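PDB 5JSC: putative acyl-CoA dehydrogenase from Burkholderia xenovorans, which belongs to the acyl-CoA dehydrogenase family of flavoproteins and binds flavin-adenine dinucleotide in an assembly of four chains. Local coordinates for residues A35-W40 against A67-Y72; A143-E148 against G173-I178; A305-T310 against Q347-A352. All blocks are in the same frame, centred on the assembly; numbering follows the deposited sequence.

Contact 1: residues A35-W40 against A67-Y72; sequences AGIEAW and AGWLKY
In the helical N-terminal domain, W69 packs its indole among G36, I37 and W40 of helix 28-44, a worked case of how one aromatic side chain can fasten a loop to a helix without a hydrogen bond between them. The delta methyl of I37 sits almost exactly on the normal through the five-membered ring of W69, 3.7 Å from CD1 of I37 to the centroid of that ring, which makes a CH-pi contact. This methyl reaches so far because CG1 of I37 stands opposite the backbone N (chi1 -175°) and the chain then bends. Further round the same indole, the six-membered ring abuts bare main chain: CZ2 of W69 is 3.6 Å from the carbonyl carbon of G36, which has no side chain to hold the ring off. The loop that brings W69 here begins at a Schellman motif, in which G68, with positive phi, ends helix 53-66. The residue just before that glycine adds a small apolar touch, CB of A67 lying 3.8 Å from CD1 of W40. The two indoles form an edge-to-face (T-shaped) pair: the pyrrole edge of W69 is directed at the face of W40, their five-membered rings 5.0 Å apart between centroids and their planes inclined at 74°. The approach is led by NE1 of W69, 3.7 Å from CG of W40, while CD1 of W69 lies over that same face, offset toward its rim. L94 of helix 88-101, L109 of helix 103-122 and L64 of helix 53-66 also pack on W69, which thus touches several helices of the domain, and W40 also touches E63 and L64 of helix 53-66.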
# COMPACT_ATOMS: atom_id res chain seq x y z
N ALA C 35 -2.66 -2.77 35.37
CA ALA C 35 -2.46 -1.60 36.21
C ALA C 35 -1.17 -1.72 37.01
O ALA C 35 -0.44 -0.73 37.19
CB ALA C 35 -3.66 -1.41 37.14
N GLY C 36 -0.87 -2.92 37.49
CA GLY C 36 0.33 -3.11 38.29
C GLY C 36 1.60 -2.90 37.51
O GLY C 36 2.53 -2.23 37.99
N ILE C 37 1.68 -3.45 36.29
CA ILE C 37 2.91 -3.27 35.53
C ILE C 37 3.03 -1.82 35.05
O ILE C 37 4.14 -1.27 35.00
CB ILE C 37 3.03 -4.29 34.38
CG1 ILE C 37 4.39 -4.17 33.69
CG2 ILE C 37 1.88 -4.16 33.38
CD1 ILE C 37 5.56 -4.50 34.58
N GLU C 38 1.91 -1.16 34.75
CA GLU C 38 1.97 0.26 34.40
C GLU C 38 2.52 1.09 35.56
O GLU C 38 3.37 1.98 35.36
CB GLU C 38 0.59 0.78 33.99
CG GLU C 38 0.52 2.30 33.77
CD GLU C 38 1.43 2.82 32.66
OE1 GLU C 38 1.84 2.04 31.77
OE2 GLU C 38 1.74 4.04 32.66
N ALA C 39 2.04 0.84 36.78
CA ALA C 39 2.56 1.56 37.94
C ALA C 39 4.04 1.28 38.15
O ALA C 39 4.80 2.18 38.51
CB ALA C 39 1.76 1.19 39.19
N TRP C 40 4.46 0.02 37.95
CA TRP C 40 5.88 -0.29 38.06
C TRP C 40 6.69 0.51 37.06
O TRP C 40 7.74 1.07 37.39
CB TRP C 40 6.11 -1.80 37.88
CG TRP C 40 7.57 -2.19 38.09
CD1 TRP C 40 8.15 -2.61 39.26
CD2 TRP C 40 8.62 -2.15 37.11
NE1 TRP C 40 9.50 -2.84 39.06
CE2 TRP C 40 9.81 -2.56 37.76
CE3 TRP C 40 8.68 -1.81 35.76
CZ2 TRP C 40 11.03 -2.64 37.09
CZ3 TRP C 40 9.89 -1.89 35.10
CH2 TRP C 40 11.06 -2.30 35.77
N ALA C 67 10.19 -7.73 41.79
CA ALA C 67 8.81 -7.25 41.79
C ALA C 67 7.80 -8.32 41.40
O ALA C 67 6.60 -8.05 41.45
CB ALA C 67 8.68 -6.05 40.85
N GLY C 68 8.26 -9.52 41.02
CA GLY C 68 7.37 -10.61 40.68
C GLY C 68 6.98 -10.71 39.22
O GLY C 68 6.22 -11.62 38.86
N TRP C 69 7.50 -9.84 38.36
CA TRP C 69 7.00 -9.81 36.99
C TRP C 69 7.58 -10.91 36.11
O TRP C 69 7.00 -11.21 35.06
CB TRP C 69 7.25 -8.44 36.36
CG TRP C 69 6.51 -7.36 37.09
CD1 TRP C 69 7.05 -6.26 37.71
CD2 TRP C 69 5.09 -7.28 37.31
NE1 TRP C 69 6.05 -5.51 38.29
CE2 TRP C 69 4.85 -6.12 38.07
CE3 TRP C 69 4.01 -8.09 36.95
CZ2 TRP C 69 3.56 -5.73 38.46
CZ3 TRP C 69 2.73 -7.71 37.34
CH2 TRP C 69 2.52 -6.54 38.09
N LEU C 70 8.70 -11.53 36.50
CA LEU C 70 9.28 -12.61 35.70
C LEU C 70 8.62 -13.96 35.95
O LEU C 70 8.90 -14.91 35.22
CB LEU C 70 10.78 -12.71 35.97
CG LEU C 70 11.57 -11.41 35.73
CD1 LEU C 70 13.05 -11.64 35.99
CD2 LEU C 70 11.36 -10.87 34.30
N LYS C 71 7.74 -14.06 36.95
CA LYS C 71 7.06 -15.32 37.21
C LYS C 71 6.10 -15.71 36.10
O LYS C 71 5.80 -16.89 35.94
CB LYS C 71 6.30 -15.24 38.54
CG LYS C 71 7.19 -14.92 39.74
CD LYS C 71 6.41 -14.85 41.05
CE LYS C 71 5.65 -16.14 41.35
NZ LYS C 71 4.95 -16.07 42.67
N TYR C 72 5.60 -14.74 35.33
CA TYR C 72 4.58 -15.04 34.33
C TYR C 72 5.14 -15.77 33.12
O TYR C 72 4.38 -16.45 32.42
CB TYR C 72 3.87 -13.75 33.90
CG TYR C 72 3.03 -13.22 35.03
CD1 TYR C 72 1.74 -13.70 35.24
CD2 TYR C 72 3.53 -12.27 35.92
CE1 TYR C 72 0.96 -13.24 36.28
CE2 TYR C 72 2.76 -11.81 36.98
CZ TYR C 72 1.47 -12.30 37.14
OH TYR C 72 0.70 -11.85 38.18

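Contact 2: residues A143-E148 against G173-I178. With FAD (flavin-adenine dinucleotide), chain M.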
# COMPACT_ATOMS: atom_id res chain seq x y z
N ALA C 143 18.97 -17.19 28.00
CA ALA C 143 19.23 -16.92 26.59
C ALA C 143 18.83 -18.13 25.75
O ALA C 143 18.84 -19.27 26.23
CB ALA C 143 20.69 -16.55 26.35
N PHE C 144 18.52 -17.86 24.49
CA PHE C 144 17.94 -18.82 23.54
C PHE C 144 18.84 -18.80 22.31
O PHE C 144 18.85 -17.81 21.57
CB PHE C 144 16.51 -18.39 23.20
CG PHE C 144 15.76 -19.29 22.26
CD1 PHE C 144 15.12 -20.42 22.73
CD2 PHE C 144 15.61 -18.95 20.91
CE1 PHE C 144 14.39 -21.23 21.87
CE2 PHE C 144 14.86 -19.75 20.06
CZ PHE C 144 14.26 -20.89 20.54
N ALA C 145 19.63 -19.85 22.11
CA ALA C 145 20.69 -19.84 21.08
C ALA C 145 20.33 -20.81 19.95
O ALA C 145 20.66 -22.00 19.98
CB ALA C 145 22.05 -20.18 21.70
N LEU C 146 19.68 -20.26 18.92
CA LEU C 146 19.19 -21.02 17.78
C LEU C 146 19.86 -20.60 16.48
O LEU C 146 20.38 -21.46 15.75
CB LEU C 146 17.67 -20.83 17.66
CG LEU C 146 16.95 -21.61 16.56
CD1 LEU C 146 17.16 -23.11 16.77
CD2 LEU C 146 15.46 -21.26 16.51
N SER C 147 19.89 -19.30 16.19
CA SER C 147 20.40 -18.78 14.93
C SER C 147 21.92 -18.92 14.81
O SER C 147 22.65 -18.87 15.80
CB SER C 147 20.03 -17.30 14.80
OG SER C 147 18.62 -17.14 14.87
N GLU C 148 22.38 -19.04 13.58
CA GLU C 148 23.78 -19.20 13.23
C GLU C 148 24.14 -18.20 12.14
O GLU C 148 23.25 -17.72 11.42
CB GLU C 148 24.06 -20.63 12.73
CG GLU C 148 23.66 -21.67 13.76
CD GLU C 148 23.97 -23.08 13.35
OE1 GLU C 148 24.25 -23.31 12.15
OE2 GLU C 148 23.92 -23.96 14.23
N GLY C 173 31.09 -25.10 16.70
CA GLY C 173 30.50 -24.21 15.71
C GLY C 173 30.06 -22.92 16.37
O GLY C 173 30.47 -22.60 17.48
N ASP C 174 29.19 -22.18 15.68
CA ASP C 174 28.84 -20.83 16.09
C ASP C 174 27.34 -20.64 16.15
O ASP C 174 26.60 -21.18 15.32
CB ASP C 174 29.45 -19.78 15.15
CG ASP C 174 30.93 -19.51 15.43
OD1 ASP C 174 31.67 -20.47 15.70
OD2 ASP C 174 31.35 -18.35 15.38
N LYS C 175 26.89 -19.85 17.12
CA LYS C 175 25.56 -19.25 17.14
C LYS C 175 25.75 -17.75 17.10
O LYS C 175 26.78 -17.24 17.56
CB LYS C 175 24.77 -19.64 18.40
CG LYS C 175 24.46 -21.13 18.53
CD LYS C 175 23.62 -21.61 17.36
CE LYS C 175 23.02 -22.97 17.66
NZ LYS C 175 22.27 -23.53 16.49
N THR C 176 24.79 -17.02 16.55
CA THR C 176 24.97 -15.57 16.54
C THR C 176 23.62 -14.86 16.62
O THR C 176 22.55 -15.47 16.57
CB THR C 176 25.80 -15.12 15.33
OG1 THR C 176 26.32 -13.81 15.59
CG2 THR C 176 24.97 -15.10 14.03
N TRP C 177 23.71 -13.53 16.78
CA TRP C 177 22.57 -12.67 17.11
C TRP C 177 21.92 -13.08 18.43
O TRP C 177 20.71 -12.96 18.59
CB TRP C 177 21.48 -12.64 16.02
CG TRP C 177 22.00 -12.57 14.60
CD1 TRP C 177 21.86 -13.53 13.63
CD2 TRP C 177 22.72 -11.50 14.00
NE1 TRP C 177 22.47 -13.11 12.46
CE2 TRP C 177 23.01 -11.87 12.67
CE3 TRP C 177 23.17 -10.25 14.47
CZ2 TRP C 177 23.73 -11.05 11.80
CZ3 TRP C 177 23.87 -9.44 13.60
CH2 TRP C 177 24.15 -9.84 12.28
N ILE C 178 22.71 -13.59 19.37
CA ILE C 178 22.14 -14.20 20.57
C ILE C 178 21.85 -13.11 21.59
O ILE C 178 22.78 -12.49 22.13
CB ILE C 178 23.06 -15.29 21.14
CG1 ILE C 178 23.30 -16.38 20.10
CG2 ILE C 178 22.45 -15.87 22.42
CD1 ILE C 178 22.02 -16.87 19.42
PA FAD M . 18.15 -15.04 6.66
O1A FAD M . 17.74 -16.37 7.17
O2A FAD M . 19.37 -15.00 5.73
O5B FAD M . 16.89 -14.40 5.93
C5B FAD M . 17.04 -13.15 5.24
C4B FAD M . 15.65 -12.74 4.82
O4B FAD M . 15.14 -13.70 3.88
C3B FAD M . 14.60 -12.76 5.93
O3B FAD M . 14.67 -11.61 6.78
C2B FAD M . 13.30 -12.85 5.13
O2B FAD M . 12.90 -11.56 4.69
C1B FAD M . 13.73 -13.70 3.91
N9A FAD M . 13.29 -15.09 3.93
C8A FAD M . 13.57 -16.04 4.88
N7A FAD M . 13.12 -17.23 4.59
C5A FAD M . 12.49 -17.06 3.36
C6A FAD M . 11.81 -17.95 2.51
N6A FAD M . 11.63 -19.25 2.78
N1A FAD M . 11.31 -17.46 1.35
C2A FAD M . 11.47 -16.15 1.09
N3A FAD M . 12.08 -15.22 1.82
C4A FAD M . 12.58 -15.74 2.95
N1 FAD M . 18.38 -15.54 17.21
C2 FAD M . 18.50 -16.43 18.24
O2 FAD M . 18.72 -17.64 18.05
N3 FAD M . 18.40 -15.98 19.53
C4 FAD M . 18.17 -14.68 19.92
O4 FAD M . 18.18 -14.37 21.11
C4X FAD M . 18.01 -13.75 18.83
N5 FAD M . 17.85 -12.49 19.12
C5X FAD M . 17.90 -11.58 18.08
C6 FAD M . 17.90 -10.22 18.38
C7 FAD M . 18.05 -9.26 17.39
C7M FAD M . 18.09 -7.80 17.77
C8 FAD M . 18.19 -9.67 16.05
C8M FAD M . 18.36 -8.66 14.94
C9 FAD M . 18.17 -11.03 15.74
C9A FAD M . 18.04 -11.98 16.74
N10 FAD M . 18.12 -13.37 16.47
C10 FAD M . 18.14 -14.28 17.50
C1' FAD M . 18.35 -13.81 15.09
C2' FAD M . 17.09 -13.79 14.24
O2' FAD M . 16.18 -14.82 14.64
C3' FAD M . 17.47 -14.00 12.77
O3' FAD M . 18.17 -12.83 12.38
C4' FAD M . 16.28 -14.23 11.84
O4' FAD M . 15.73 -15.52 12.09
C5' FAD M . 16.66 -14.09 10.38
O5' FAD M . 17.74 -15.01 10.12
P FAD M . 19.01 -14.42 9.31
O1P FAD M . 19.51 -13.16 9.93
O2P FAD M . 20.03 -15.50 9.15
O3P FAD M . 18.42 -14.05 7.87
O HOH W 1 22.38 -15.26 10.48
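S147 pairs with T176, and K175 with E148, where two segments of the beta-rich middle domain of the acyl-CoA dehydrogenase fold form part of the FAD site. Hydrogen bonds come first. Between the segments, T176 N bonds to S147 O at 2.9 Å, coming from above the carbonyl plane. Toward the pyrimidine end of the flavin, N3 of FAD gives a nearly straight bond (174°) to F144 O at 2.8 Å, while FAD O2 is gripped by two amides, L146 N at 2.9 Å and S147 N at 2.8 Å. The hydroxyl OG of S147, turned beside its own backbone N (chi1 -58°), donates to N1 of FAD at 2.8 Å. The bent K175 chain adds a lysine hydrogen bond, NZ to L146 O at 2.9 Å, and F190 O is a further acceptor for NZ.

Charge supplies the second group: the same NZ of K175 forms a salt bridge with E148 OE2 at 2.8 Å, meeting the carboxylate on its anti side. The E148 carboxylate also receives the amides of T159 and L160, so this buried ion pair is closely surrounded by partners that should stabilise both charges.

Apolar contact is led by I178, whose CD1 packs against A145 CA and CB and lies near FAD O2. W177 sets CB beside N10 and C1' of FAD, and CG2 of T176 lies over one face of the W177 indole, offset toward the rim. At the indole edge, in the ring plane, NE1 of W177 donates to a water at 2.9 Å, which also contacts E148 O and FAD O2P.

Contact 3: residues A305-T310 against Q347-A352. With SO4 (sulfate ion), chain P.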
# COMPACT_ATOMS: atom_id res chain seq x y z
N ALA C 305 -6.00 8.49 12.28
CA ALA C 305 -7.02 7.44 12.21
C ALA C 305 -6.42 6.11 11.81
O ALA C 305 -6.73 5.07 12.40
CB ALA C 305 -8.12 7.84 11.23
N GLN C 306 -5.53 6.12 10.80
CA GLN C 306 -4.92 4.88 10.34
C GLN C 306 -3.97 4.32 11.39
O GLN C 306 -3.90 3.09 11.57
CB GLN C 306 -4.19 5.10 9.02
CG GLN C 306 -3.45 3.84 8.54
CD GLN C 306 -4.37 2.67 8.22
OE1 GLN C 306 -4.36 1.62 8.90
NE2 GLN C 306 -5.15 2.81 7.16
N MET C 307 -3.26 5.19 12.10
CA MET C 307 -2.44 4.73 13.22
C MET C 307 -3.29 3.99 14.23
O MET C 307 -2.95 2.88 14.66
CB MET C 307 -1.71 5.91 13.87
CG MET C 307 -0.67 6.55 12.95
SD MET C 307 -0.17 8.20 13.49
CE MET C 307 0.73 7.77 14.98
N ALA C 308 -4.43 4.58 14.60
CA ALA C 308 -5.32 3.97 15.59
C ALA C 308 -5.94 2.68 15.07
O ALA C 308 -6.11 1.71 15.83
CB ALA C 308 -6.40 4.97 15.99
N LEU C 309 -6.32 2.65 13.79
CA LEU C 309 -6.87 1.44 13.20
C LEU C 309 -5.86 0.30 13.23
O LEU C 309 -6.18 -0.83 13.63
CB LEU C 309 -7.31 1.73 11.76
CG LEU C 309 -7.89 0.53 10.99
CD1 LEU C 309 -9.13 -0.00 11.71
CD2 LEU C 309 -8.22 0.93 9.55
N THR C 310 -4.62 0.59 12.83
CA THR C 310 -3.58 -0.42 12.86
C THR C 310 -3.35 -0.92 14.28
O THR C 310 -3.18 -2.13 14.50
CB THR C 310 -2.30 0.15 12.25
OG1 THR C 310 -2.52 0.34 10.85
CG2 THR C 310 -1.13 -0.81 12.45
N GLN C 347 5.70 -0.58 12.64
CA GLN C 347 6.63 0.17 11.81
C GLN C 347 5.92 1.34 11.15
O GLN C 347 6.43 2.47 11.15
CB GLN C 347 7.23 -0.75 10.74
CG GLN C 347 8.23 -0.04 9.80
CD GLN C 347 9.63 0.02 10.36
OE1 GLN C 347 10.18 -0.99 10.82
NE2 GLN C 347 10.23 1.22 10.35
N GLN C 348 4.73 1.09 10.60
CA GLN C 348 3.98 2.14 9.92
C GLN C 348 3.52 3.22 10.89
O GLN C 348 3.57 4.41 10.56
CB GLN C 348 2.77 1.54 9.20
CG GLN C 348 3.15 0.59 8.09
CD GLN C 348 1.95 -0.16 7.56
OE1 GLN C 348 0.93 -0.28 8.24
NE2 GLN C 348 2.06 -0.66 6.33
N VAL C 349 3.04 2.81 12.06
CA VAL C 349 2.57 3.78 13.06
C VAL C 349 3.72 4.67 13.50
O VAL C 349 3.59 5.90 13.59
CB VAL C 349 1.95 3.04 14.26
CG1 VAL C 349 1.59 4.02 15.37
CG2 VAL C 349 0.72 2.27 13.79
N ILE C 350 4.85 4.05 13.82
CA ILE C 350 6.02 4.79 14.28
C ILE C 350 6.52 5.73 13.18
O ILE C 350 6.84 6.89 13.44
CB ILE C 350 7.11 3.80 14.73
CG1 ILE C 350 6.66 3.14 16.04
CG2 ILE C 350 8.45 4.48 14.89
CD1 ILE C 350 7.45 1.88 16.38
N ASP C 351 6.54 5.24 11.94
CA ASP C 351 6.98 6.08 10.83
C ASP C 351 6.10 7.30 10.67
O ASP C 351 6.59 8.41 10.40
CB ASP C 351 6.99 5.26 9.54
CG ASP C 351 7.56 6.01 8.38
OD1 ASP C 351 8.80 6.09 8.29
OD2 ASP C 351 6.75 6.52 7.56
N ALA C 352 4.78 7.12 10.84
CA ALA C 352 3.86 8.24 10.75
C ALA C 352 4.08 9.23 11.89
O ALA C 352 4.01 10.44 11.68
CB ALA C 352 2.41 7.73 10.76
S SO4 P . -4.72 -2.22 9.35
O1 SO4 P . -5.50 -2.27 10.59
O2 SO4 P . -4.81 -3.52 8.68
O3 SO4 P . -3.32 -1.94 9.67
O4 SO4 P . -5.30 -1.20 8.48
O HOH W 2 -0.64 1.74 9.48
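M307 spans the groove toward V349 and A352, and its side chain, traced from CB outward, illustrates how a flexible thioether moulds itself to a neighbouring helix. At the root, CB of M307 lies 4.1 Å from CG1 of V349. The next atom, still beside V349, begins to meet A352: CG of M307 is 4.0 Å from CB of A352. Sulfur continues along the same methyl, SD of M307 approaching CB of A352 to 3.8 Å. A final bend at chi3 (69°) then swings the terminal methyl back over the V349 turn, where CE of M307 comes 3.7 Å from V349 O and also brushes CG1 of V349. The chain therefore straddles one turn of the facing helix, with V349 at its root and tip and A352 in between.

These helices, 298-325 and 332-356, belong to the helical bundle of the C-terminal domain and run roughly antiparallel, 153° between their directions, with local axes 9.4 Å apart. Helix 250-286 closes over the apolar seam, M277 touching M307 and A273 and A276 touching V349.

One turn on from M307, T310 presents two different branches. Its methyl CG2 meets CG2 of V349 at 3.8 Å. Its hydroxyl instead joins a polar margin: a water donates to OG1 of T310 at 2.7 Å and, with its other proton, to OE1 of Q348 at 2.8 Å, bridging the helices. OG1 of T310 also lies close to both OE1 of Q306 and O3 of a sulfate, probably a crystallisation component. S313 of the same chain and H341 of the third subunit, another copy of the protein, also bond to this sulfate.

The three contacts come one after another along the chain, in the N-terminal, middle and C-terminal family regions, and none touches another; their centres lie about 27 to 33 Å apart. Contact 1 is near the surface and rests on aromatic and aliphatic packing without hydrogen bonds across it. Contact 3, like it, involves helices, but it pairs two of them along a buried apolar seam, with a water and sulfate at its polar margin, at a side of the bundle that neighbouring subunits reach. Contact 2 is also buried, yet built from strand and turn: one main-chain bond, a lysine bridging a carbonyl and a carboxylate, and hydrogen bonds to the flavin.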